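Local atomic coordinates of thioesterase superfamily protein (Sulfolobus solfataricus, PDB entry 2GF6), a protein that binds coenzyme A and, as a hotdog-fold member of the 4-hydroxybenzoyl-CoA thioesterase family, probably hydrolyses fatty acyl-CoA thioesters. Residues Ala28-Arg31 and Phe32-Asn35; Val13-Tyr16 and Asp17-Ala20. All coordinates share one frame; numbering follows the deposited sequence.

Both contacts are local, and they follow each other along the chain without nesting or crossing. After strand 8-12 the chain enters the loop that holds interaction 2, where residues 13-18 fold into a tight turn containing a short 3-10 segment. Further on begins helix 26-45, the long helix packed against the antiparallel sheet of the hotdog fold, and residues 28-35, near its N-terminal end, form interaction 1. The two contacts meet through a salt bridge, Arg31 NE standing 2.9 Å from Asp17 OD1, while Ala28 and Phe32 also pack on Asp17. The loop is thus fastened to the helix it precedes, and both contacts touch the second subunit.

Interaction 1: Ala28-Arg31 and Phe32-Asn35; sequences AYYR and FFTN
Phe32 turns its ring edge toward the face of Tyr29, the planes lying 88° apart, in a T-shaped stack three residues along the helix. Its own face covers the backbone: Ala28 O stands 3.1 Å above the ring plane, over the centre, while still accepting Phe32 N at 2.9 Å. Phe33 N likewise bonds to Tyr29 O at 2.9 Å, and Asn35 N to Arg31 O at 3.2 Å. Phe33 uses its face differently, taking a CH-pi contact from Tyr30 CA at 3.7 Å from the ring centroid. Tyr30 O is gripped twice, by Thr34 N and, from the opposite face of the carbonyl plane, by Thr34 OG1 at 2.6 Å. With OG1 beside its own backbone N (chi1 -54°), Thr34 can bend back to this carbonyl and set the hydroxyl over the centre of the Tyr30 ring. The long chain of Arg31 carries its guanidinium past Phe32, NH2 lying in the ring plane at the edge, 3.5 Å from CE1. NE and NH1 form salt bridges with Asp17 and Asp11. Water 1 accepts from Asn35 ND2 at 3.2 Å, and more weakly from Arg31 NH1. Asn35 ND2 also bonds to Asp11, and OD1 to the hydroxyl of Tyr16 of the second subunit. A serine in place of Phe32 would probably open a gap beside Tyr29 and take away the ring that covers Ala28 O and flanks the guanidinium. The chemistry divides the helix: Tyr29 faces the coenzyme A pocket, Phe33 the sheet and Tyr30 neighbouring subunits, while acidic partners probably make the buried cation tolerable.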
loop_
_atom_site.group_PDB
_atom_site.type_symbol
_atom_site.label_atom_id
_atom_site.label_comp_id
_atom_site.label_asym_id
_atom_site.label_seq_id
_atom_site.Cartn_x
_atom_site.Cartn_y
_atom_site.Cartn_z
ATOM N N ALA A 28 6.255 4.405 2.119
ATOM C CA ALA A 28 7.178 4.671 1.035
ATOM C C ALA A 28 8.607 4.401 1.492
ATOM O O ALA A 28 9.439 3.821 0.750
ATOM C CB ALA A 28 7.025 6.086 0.587
ATOM N N TYR A 29 8.891 4.782 2.732
ATOM C CA TYR A 29 10.260 4.684 3.261
ATOM C C TYR A 29 10.670 3.234 3.395
ATOM O O TYR A 29 11.840 2.888 3.195
ATOM C CB TYR A 29 10.393 5.488 4.574
ATOM C CG TYR A 29 10.412 7.005 4.328
ATOM C CD1 TYR A 29 11.578 7.653 3.936
ATOM C CD2 TYR A 29 9.259 7.771 4.416
ATOM C CE1 TYR A 29 11.594 8.999 3.674
ATOM C CE2 TYR A 29 9.273 9.125 4.164
ATOM C CZ TYR A 29 10.434 9.736 3.789
ATOM O OH TYR A 29 10.476 11.102 3.519
ATOM N N TYR A 30 9.693 2.378 3.689
ATOM C CA TYR A 30 9.853 0.924 3.674
ATOM C C TYR A 30 10.127 0.446 2.274
ATOM O O TYR A 30 10.885 -0.491 2.074
ATOM C CB TYR A 30 8.578 0.261 4.207
ATOM C CG TYR A 30 8.526 -1.283 4.190
ATOM C CD1 TYR A 30 9.099 -2.037 5.209
ATOM C CD2 TYR A 30 7.870 -1.965 3.181
ATOM C CE1 TYR A 30 9.046 -3.428 5.193
ATOM C CE2 TYR A 30 7.822 -3.341 3.148
ATOM C CZ TYR A 30 8.395 -4.073 4.156
ATOM O OH TYR A 30 8.301 -5.474 4.152
ATOM N N ARG A 31 9.495 1.068 1.290
ATOM C CA ARG A 31 9.751 0.680 -0.067
ATOM C C ARG A 31 11.209 0.940 -0.300
ATOM O O ARG A 31 11.900 0.130 -0.843
ATOM C CB ARG A 31 8.887 1.456 -1.079
ATOM C CG ARG A 31 9.027 0.893 -2.510
ATOM C CD ARG A 31 8.091 1.503 -3.545
ATOM N NE ARG A 31 8.532 2.804 -4.041
ATOM C CZ ARG A 31 9.572 3.028 -4.850
ATOM N NH1 ARG A 31 10.381 2.056 -5.243
ATOM N NH2 ARG A 31 9.823 4.272 -5.243
ATOM N N PHE A 32 11.686 2.092 0.139
ATOM C CA PHE A 32 13.045 2.472 -0.208
ATOM C C PHE A 32 14.077 1.584 0.497
ATOM O O PHE A 32 15.048 1.173 -0.129
ATOM C CB PHE A 32 13.319 3.940 0.137
ATOM C CG PHE A 32 12.304 4.899 -0.423
ATOM C CD1 PHE A 32 11.832 4.774 -1.727
ATOM C CD2 PHE A 32 11.822 5.937 0.361
ATOM C CE1 PHE A 32 10.901 5.683 -2.243
ATOM C CE2 PHE A 32 10.876 6.820 -0.127
ATOM C CZ PHE A 32 10.424 6.699 -1.437
ATOM N N PHE A 33 13.908 1.349 1.801
ATOM C CA PHE A 33 14.957 0.683 2.552
ATOM C C PHE A 33 14.959 -0.833 2.271
ATOM O O PHE A 33 16.041 -1.455 2.176
ATOM C CB PHE A 33 14.970 1.121 4.039
ATOM C CG PHE A 33 13.815 0.645 4.885
ATOM C CD1 PHE A 33 13.547 -0.712 5.069
ATOM C CD2 PHE A 33 13.084 1.557 5.628
ATOM C CE1 PHE A 33 12.512 -1.137 5.904
ATOM C CE2 PHE A 33 12.050 1.131 6.472
ATOM C CZ PHE A 33 11.774 -0.219 6.610
ATOM N N THR A 34 13.770 -1.393 2.018
ATOM C CA THR A 34 13.638 -2.790 1.542
ATOM C C THR A 34 14.385 -3.006 0.225
ATOM O O THR A 34 15.164 -3.929 0.090
ATOM C CB THR A 34 12.142 -3.176 1.407
ATOM O OG1 THR A 34 11.517 -2.909 2.654
ATOM C CG2 THR A 34 11.959 -4.687 1.073
ATOM N N ASN A 35 14.174 -2.123 -0.743
ATOM C CA ASN A 35 14.946 -2.185 -1.963
ATOM C C ASN A 35 16.434 -2.087 -1.665
ATOM O O ASN A 35 17.249 -2.810 -2.243
ATOM C CB ASN A 35 14.537 -1.065 -2.915
ATOM C CG ASN A 35 13.159 -1.266 -3.511
ATOM O OD1 ASN A 35 12.651 -2.393 -3.589
ATOM N ND2 ASN A 35 12.547 -0.171 -3.941
HETATM O O HOH W 1 10.408 -0.395 -6.374
#

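Interaction 2: Val13-Tyr16 and Asp17-Ala20; sequences VRIY and DTDA
Tyr16 and Asp17 point the same way side by side, ring and carboxylate planes 72° apart, with OD1 of Asp17 3.7 Å from CD1 of Tyr16. One face of the tyrosine ring is covered near its rim by Arg14 CB. At the carboxylate, OD2 is met on its anti side by Arg14 N, 2.8 Å away and 23° out of the plane, while OD1, which also bears the salt bridge to Arg31, accepts water 2, a donor to Tyr16 O as well. In return Asp17 N bonds to Arg14 O at 2.8 Å, from above the carbonyl plane. Aspartate suits this place because its short side chain, with CG beside the backbone N (chi1 -64°), folds back just far enough to close a reciprocal pair with one residue. One residue on, the overlapping bond is made by Thr18, whose N and OG1 both donate to Ile15 O from the same face of its plane, OG1 at 2.7 Å. A beta-branched threonine can do two jobs here: its hydroxyl grips that oxygen while CG2 packs 3.5 Å from Arg14 O and near Val13 CG1. The apolar Val13 lays CG1 against Asp17 CB, 3.9 Å off, shielding the stem of the acid. Thr18 OG1 also bonds to Ala20 N of the fourth subunit, and Arg14 NE forms a salt bridge with Glu38 of the second. Within the chain, the turn follows strand 8-12: Val13 pairs through its backbone with Gly74 and Asp75 in the loop leading to strand 76-85, while Tyr16 and Asp17 lie against helix 26-45.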
loop_
_atom_site.group_PDB
_atom_site.type_symbol
_atom_site.label_atom_id
_atom_site.label_comp_id
_atom_site.label_asym_id
_atom_site.label_seq_id
_atom_site.Cartn_x
_atom_site.Cartn_y
_atom_site.Cartn_z
ATOM N N VAL A 13 10.896 9.192 -6.147
ATOM C CA VAL A 13 9.594 9.238 -5.497
ATOM C C VAL A 13 8.477 9.248 -6.533
ATOM O O VAL A 13 8.470 10.066 -7.447
ATOM C CB VAL A 13 9.449 10.460 -4.531
ATOM C CG1 VAL A 13 8.085 10.446 -3.806
ATOM C CG2 VAL A 13 10.556 10.447 -3.465
ATOM N N ARG A 14 7.537 8.320 -6.355
ATOM C CA ARG A 14 6.495 8.003 -7.328
ATOM C C ARG A 14 5.129 8.405 -6.753
ATOM O O ARG A 14 4.984 8.694 -5.564
ATOM C CB ARG A 14 6.512 6.508 -7.655
ATOM C CG ARG A 14 6.996 6.156 -9.035
ATOM C CD ARG A 14 8.492 6.174 -9.168
ATOM N NE ARG A 14 8.935 5.547 -10.423
ATOM C CZ ARG A 14 9.943 4.676 -10.527
ATOM N NH1 ARG A 14 10.661 4.315 -9.452
ATOM N NH2 ARG A 14 10.239 4.164 -11.709
ATOM N N ILE A 15 4.116 8.440 -7.600
ATOM C CA ILE A 15 2.776 8.837 -7.132
ATOM C C ILE A 15 2.250 7.911 -6.044
ATOM O O ILE A 15 1.577 8.330 -5.094
ATOM C CB ILE A 15 1.762 8.907 -8.323
ATOM C CG1 ILE A 15 0.452 9.526 -7.855
ATOM C CG2 ILE A 15 1.569 7.506 -9.021
ATOM C CD1 ILE A 15 0.615 10.898 -7.263
ATOM N N TYR A 16 2.555 6.634 -6.174
ATOM C CA TYR A 16 2.126 5.690 -5.174
ATOM C C TYR A 16 2.988 5.792 -3.893
ATOM O O TYR A 16 2.731 5.092 -2.904
ATOM C CB TYR A 16 2.111 4.257 -5.741
ATOM C CG TYR A 16 3.374 3.844 -6.469
ATOM C CD1 TYR A 16 4.516 3.477 -5.762
ATOM C CD2 TYR A 16 3.419 3.766 -7.856
ATOM C CE1 TYR A 16 5.677 3.107 -6.405
ATOM C CE2 TYR A 16 4.609 3.395 -8.520
ATOM C CZ TYR A 16 5.732 3.062 -7.772
ATOM O OH TYR A 16 6.926 2.674 -8.382
ATOM N N ASP A 17 4.016 6.640 -3.894
ATOM C CA ASP A 17 4.778 6.881 -2.640
ATOM C C ASP A 17 4.234 8.017 -1.796
ATOM O O ASP A 17 4.709 8.253 -0.686
ATOM C CB ASP A 17 6.256 7.165 -2.945
ATOM C CG ASP A 17 6.952 5.974 -3.579
ATOM O OD1 ASP A 17 6.702 4.831 -3.131
ATOM O OD2 ASP A 17 7.703 6.197 -4.538
ATOM N N THR A 18 3.224 8.711 -2.306
ATOM C CA THR A 18 2.718 9.937 -1.690
ATOM C C THR A 18 1.289 9.787 -1.199
ATOM O O THR A 18 0.567 8.929 -1.676
ATOM C CB THR A 18 2.641 11.067 -2.735
ATOM O OG1 THR A 18 1.715 10.696 -3.769
ATOM C CG2 THR A 18 4.021 11.315 -3.388
ATOM N N ASP A 19 0.878 10.692 -0.297
ATOM C CA ASP A 19 -0.510 10.779 0.175
ATOM C C ASP A 19 -0.981 12.203 -0.031
ATOM O O ASP A 19 -0.265 12.977 -0.654
ATOM C CB ASP A 19 -0.649 10.291 1.624
ATOM C CG ASP A 19 0.084 11.168 2.643
ATOM O OD1 ASP A 19 0.398 12.349 2.330
ATOM O OD2 ASP A 19 0.354 10.658 3.760
ATOM N N ALA A 20 -2.180 12.564 0.429
ATOM C CA ALA A 20 -2.689 13.931 0.139
ATOM C C ALA A 20 -1.865 15.088 0.708
ATOM O O ALA A 20 -2.126 16.238 0.348
ATOM C CB ALA A 20 -4.121 14.093 0.585
HETATM O O HOH W 2 4.880 3.324 -1.534
HETATM O O HOH W 3 -0.054 6.381 -2.038
#